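Side-chain contacts in SAM dependent methyltransferase (Agrobacterium tumefaciens, PDB 2IGT), which probably transfers a methyl group from bound S-adenosylmethionine to an acceptor substrate: residues Arg153-Leu158 / Lys265-Val270; Val157-Leu160 / Val166-Leu169. All blocks are in the same frame, centred on the assembly; numbering follows the deposited sequence.

Interaction 1 (Arg153-Leu158 / Lys265-Val270)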
loop_
_atom_site.group_PDB
_atom_site.type_symbol
_atom_site.label_atom_id
_atom_site.label_comp_id
_atom_site.label_asym_id
_atom_site.label_seq_id
_atom_site.Cartn_x
_atom_site.Cartn_y
_atom_site.Cartn_z
ATOM N N ARG A 153 10.700 -11.942 -43.487
ATOM C CA ARG A 153 11.677 -11.114 -42.758
ATOM C C ARG A 153 11.332 -11.316 -41.283
ATOM O O ARG A 153 10.195 -11.704 -40.965
ATOM C CB ARG A 153 11.517 -9.629 -43.148
ATOM C CG ARG A 153 10.137 -9.047 -42.738
ATOM C CD ARG A 153 9.890 -7.585 -43.216
ATOM N NE ARG A 153 8.725 -7.055 -42.479
ATOM C CZ ARG A 153 7.448 -7.230 -42.842
ATOM N NH1 ARG A 153 6.462 -6.745 -42.088
ATOM N NH2 ARG A 153 7.147 -7.902 -43.959
ATOM N N PRO A 154 12.291 -11.068 -40.378
ATOM C CA PRO A 154 11.997 -11.165 -38.935
ATOM C C PRO A 154 11.036 -10.057 -38.522
ATOM O O PRO A 154 11.331 -8.879 -38.733
ATOM C CB PRO A 154 13.364 -10.912 -38.272
ATOM C CG PRO A 154 14.367 -11.083 -39.346
ATOM C CD PRO A 154 13.699 -10.697 -40.631
ATOM N N LEU A 155 9.896 -10.419 -37.961
ATOM C CA LEU A 155 8.902 -9.425 -37.567
ATOM C C LEU A 155 9.221 -8.754 -36.242
ATOM O O LEU A 155 9.687 -9.411 -35.303
ATOM C CB LEU A 155 7.527 -10.078 -37.465
ATOM C CG LEU A 155 6.997 -10.660 -38.779
ATOM C CD1 LEU A 155 5.515 -10.997 -38.568
ATOM C CD2 LEU A 155 7.210 -9.656 -39.941
ATOM N N LYS A 156 8.938 -7.454 -36.162
ATOM C CA LYS A 156 8.957 -6.736 -34.882
ATOM C C LYS A 156 7.591 -6.886 -34.227
ATOM O O LYS A 156 6.586 -6.444 -34.800
ATOM C CB LYS A 156 9.260 -5.262 -35.107
ATOM C CG LYS A 156 10.667 -4.986 -35.615
ATOM C CD LYS A 156 10.873 -3.481 -35.914
ATOM C CE LYS A 156 10.294 -3.087 -37.285
ATOM N NZ LYS A 156 10.428 -1.602 -37.526
ATOM N N VAL A 157 7.563 -7.513 -33.050
ATOM C CA VAL A 157 6.313 -7.805 -32.322
ATOM C C VAL A 157 6.306 -7.034 -31.011
ATOM O O VAL A 157 7.251 -7.111 -30.223
ATOM C CB VAL A 157 6.140 -9.333 -32.056
ATOM C CG1 VAL A 157 4.923 -9.627 -31.147
ATOM C CG2 VAL A 157 6.065 -10.089 -33.405
ATOM N N LEU A 158 5.237 -6.291 -30.783
ATOM C CA LEU A 158 5.050 -5.593 -29.517
ATOM C C LEU A 158 3.936 -6.278 -28.749
ATOM O O LEU A 158 2.869 -6.553 -29.301
ATOM C CB LEU A 158 4.688 -4.105 -29.768
ATOM C CG LEU A 158 4.368 -3.185 -28.573
ATOM C CD1 LEU A 158 5.619 -2.990 -27.677
ATOM C CD2 LEU A 158 3.878 -1.849 -29.121
ATOM N N LYS A 265 4.157 -2.415 -43.620
ATOM C CA LYS A 265 3.894 -3.826 -43.963
ATOM C C LYS A 265 3.359 -4.611 -42.765
ATOM O O LYS A 265 3.584 -5.822 -42.671
ATOM C CB LYS A 265 5.166 -4.507 -44.510
ATOM C CG LYS A 265 5.716 -3.886 -45.771
ATOM C CD LYS A 265 7.046 -4.545 -46.178
ATOM C CE LYS A 265 7.675 -3.862 -47.372
ATOM N NZ LYS A 265 7.002 -4.183 -48.686
ATOM N N ALA A 266 2.652 -3.931 -41.849
ATOM C CA ALA A 266 2.124 -4.581 -40.650
ATOM C C ALA A 266 1.211 -5.774 -40.968
ATOM O O ALA A 266 0.445 -5.749 -41.945
ATOM C CB ALA A 266 1.397 -3.579 -39.731
ATOM N N LEU A 267 1.307 -6.801 -40.126
ATOM C CA LEU A 267 0.495 -8.000 -40.256
ATOM C C LEU A 267 -0.695 -8.060 -39.315
ATOM O O LEU A 267 -1.622 -8.844 -39.522
ATOM C CB LEU A 267 1.358 -9.255 -40.097
ATOM C CG LEU A 267 2.210 -9.434 -41.370
ATOM C CD1 LEU A 267 3.339 -10.398 -41.140
ATOM C CD2 LEU A 267 1.329 -9.879 -42.545
ATOM N N GLY A 268 -0.682 -7.267 -38.252
ATOM C CA GLY A 268 -1.843 -7.298 -37.407
ATOM C C GLY A 268 -1.806 -6.462 -36.144
ATOM O O GLY A 268 -0.745 -6.164 -35.614
ATOM N N LEU A 269 -2.990 -6.069 -35.688
ATOM C CA LEU A 269 -3.134 -5.433 -34.392
ATOM C C LEU A 269 -4.194 -6.225 -33.673
ATOM O O LEU A 269 -5.318 -6.340 -34.176
ATOM C CB LEU A 269 -3.510 -3.953 -34.542
ATOM C CG LEU A 269 -4.057 -3.179 -33.325
ATOM C CD1 LEU A 269 -3.089 -3.227 -32.148
ATOM C CD2 LEU A 269 -4.328 -1.731 -33.734
ATOM N N VAL A 270 -3.849 -6.776 -32.501
ATOM C CA VAL A 270 -4.732 -7.710 -31.819
ATOM C C VAL A 270 -5.042 -7.187 -30.429
ATOM O O VAL A 270 -4.128 -6.935 -29.642
ATOM C CB VAL A 270 -4.083 -9.116 -31.659
ATOM C CG1 VAL A 270 -5.013 -10.039 -30.844
ATOM C CG2 VAL A 270 -3.719 -9.722 -33.044
HETATM O O HOH W 1 4.136 -8.224 -44.728
#
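R153 and L155 reach K265 and L267 across a wide gap between the two main chains, whose nearest alpha carbons, CA of L155 and CA of A266, are 8.9 Å apart, so side chains do the bridging. R153 starts with CG wedged between its own backbone N and carbonyl carbon (chi1 64°), then runs extended from CG to NE and delivers the guanidinium to the main chain of K265. NH1 of R153 donates to the carbonyl O of K265 at 3.1 Å, in a bent bond with an N-H...O angle of 143°. The approach is from above the carbonyl plane, 55° out of it. NH1 has a second partner in D227, with which it forms a salt bridge. A water rounds off the grip, lying in the guanidinium plane at its edge, where it accepts from NH2 of R153 at 3.1 Å and donates to the same O of K265. That oxygen is therefore reached twice by R153, directly and through the water. The flat group is also sandwiched: CD2 of L155 sits 3.6 Å above one face and CD of K265 packs over the other, both toward the rim. Although the side chains of R153 and K265 pack together, NZ of K265 stays 6.0 Å from NH2 of R153, and the carboxylate of D227 probably eases the like charges. The apolar half is a methyl-to-methyl contact: CD1 of L155 presses on CD1 of L267 at 3.4 Å, tighter than usual for two carbons, with the side chains crossing at about a right angle. Both segments lead into parallel strands, 156-160 and 268-273, of the methyltransferase sheet. Strand 228-231 runs between these two, and both leucines pack on I228 at its start.

Interaction 2 (Val157-Leu160 / Val166-Leu169); sequences VLNL and VASL
N159 meets S168 and A167 inside a beta-alpha-beta unit of the Rossmann-like methyltransferase fold, where strand 156-160 passes through a short loop into helix 166-173. The side chain of N159 leaves the strand toward the helix with CG anti to the backbone N (chi1 -174°), which carries the amide straight across to the first helical turn. As modelled, ND2 of N159 donates there to OG of S168 at 2.8 Å, nearly straight at 171°, though OG sits too close to another atom, so its place and the bond's exact length are less sure. With chi1 of S168 at -60°, the hydroxyl is swung to the strand side, where the amide meets it. CB of A167 lies against the amide nitrogen, 3.8 Å from ND2 of N159, a van der Waals touch. Beyond the pair, S168 touches H180 of the next strand, 177-181, while A167 packs on W141 of helix 138-150. The side chain of N159 is about 9 Å from bound SAM, too far to touch it. A water also joins the two segments: it accepts from ND2 of N159 at 3.1 Å and from the backbone N of A167 at 3.2 Å.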
loop_
_atom_site.group_PDB
_atom_site.type_symbol
_atom_site.label_atom_id
_atom_site.label_comp_id
_atom_site.label_asym_id
_atom_site.label_seq_id
_atom_site.Cartn_x
_atom_site.Cartn_y
_atom_site.Cartn_z
ATOM N N VAL A 157 7.563 -7.513 -33.050
ATOM C CA VAL A 157 6.313 -7.805 -32.322
ATOM C C VAL A 157 6.306 -7.034 -31.011
ATOM O O VAL A 157 7.251 -7.111 -30.223
ATOM C CB VAL A 157 6.140 -9.333 -32.056
ATOM C CG1 VAL A 157 4.923 -9.627 -31.147
ATOM C CG2 VAL A 157 6.065 -10.089 -33.405
ATOM N N LEU A 158 5.237 -6.291 -30.783
ATOM C CA LEU A 158 5.050 -5.593 -29.517
ATOM C C LEU A 158 3.936 -6.278 -28.749
ATOM O O LEU A 158 2.869 -6.553 -29.301
ATOM C CB LEU A 158 4.688 -4.105 -29.768
ATOM C CG LEU A 158 4.368 -3.185 -28.573
ATOM C CD1 LEU A 158 5.619 -2.990 -27.677
ATOM C CD2 LEU A 158 3.878 -1.849 -29.121
ATOM N N ASN A 159 4.173 -6.528 -27.471
ATOM C CA ASN A 159 3.212 -7.212 -26.615
ATOM C C ASN A 159 2.956 -6.345 -25.382
ATOM O O ASN A 159 3.805 -6.279 -24.475
ATOM C CB ASN A 159 3.769 -8.603 -26.226
ATOM C CG ASN A 159 2.760 -9.445 -25.444
ATOM O OD1 ASN A 159 1.559 -9.138 -25.422
ATOM N ND2 ASN A 159 3.247 -10.505 -24.789
ATOM N N LEU A 160 1.822 -5.640 -25.380
ATOM C CA LEU A 160 1.453 -4.709 -24.286
ATOM C C LEU A 160 0.635 -5.394 -23.205
ATOM O O LEU A 160 -0.267 -6.167 -23.529
ATOM C CB LEU A 160 0.645 -3.506 -24.839
ATOM C CG LEU A 160 1.304 -2.708 -25.963
ATOM C CD1 LEU A 160 0.364 -1.577 -26.398
ATOM C CD2 LEU A 160 2.664 -2.147 -25.461
ATOM N N VAL A 166 3.874 -15.502 -22.226
ATOM C CA VAL A 166 3.870 -16.688 -23.099
ATOM C C VAL A 166 3.772 -16.274 -24.587
ATOM O O VAL A 166 4.452 -16.846 -25.439
ATOM C CB VAL A 166 2.790 -17.719 -22.705
ATOM C CG1 VAL A 166 2.735 -18.885 -23.731
ATOM C CG2 VAL A 166 3.112 -18.273 -21.342
ATOM N N ALA A 167 2.977 -15.242 -24.893
ATOM C CA ALA A 167 2.925 -14.741 -26.290
ATOM C C ALA A 167 4.292 -14.234 -26.745
ATOM O O ALA A 167 4.690 -14.418 -27.905
ATOM C CB ALA A 167 1.862 -13.641 -26.447
ATOM N N SER A 168 4.989 -13.542 -25.844
ATOM C CA SER A 168 6.313 -13.012 -26.144
ATOM C C SER A 168 7.246 -14.152 -26.496
ATOM O O SER A 168 8.051 -14.042 -27.419
ATOM C CB SER A 168 6.857 -12.235 -24.939
ATOM O OG SER A 168 5.977 -11.164 -24.631
ATOM N N LEU A 169 7.122 -15.257 -25.761
ATOM C CA LEU A 169 8.014 -16.394 -25.963
ATOM C C LEU A 169 7.690 -17.158 -27.249
ATOM O O LEU A 169 8.611 -17.570 -27.976
ATOM C CB LEU A 169 7.997 -17.316 -24.728
ATOM C CG LEU A 169 8.492 -16.649 -23.441
ATOM C CD1 LEU A 169 8.391 -17.607 -22.264
ATOM C CD2 LEU A 169 9.937 -16.083 -23.570
HETATM O O HOH W 2 1.832 -12.718 -23.226
#

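In the fold
The two interactions share V157 and L158 and lie with their centres about 11 Å apart on the same eight-stranded mixed sheet. Along the chain, 153-158 overlaps 157-160, helix 166-173 follows after a five-residue loop, and 265-270 arrives only about a hundred residues later. Interaction 1 is therefore a long-range tie just before strands 156-160 and 268-273 begin, on either side of strand 228-231, whereas interaction 2 is local, fixing strand 156-160 to the helix that follows it. Interaction 2 is the deeper of the two, about 9 Å from the centre of the chain to its own centre, against 17 Å for interaction 1.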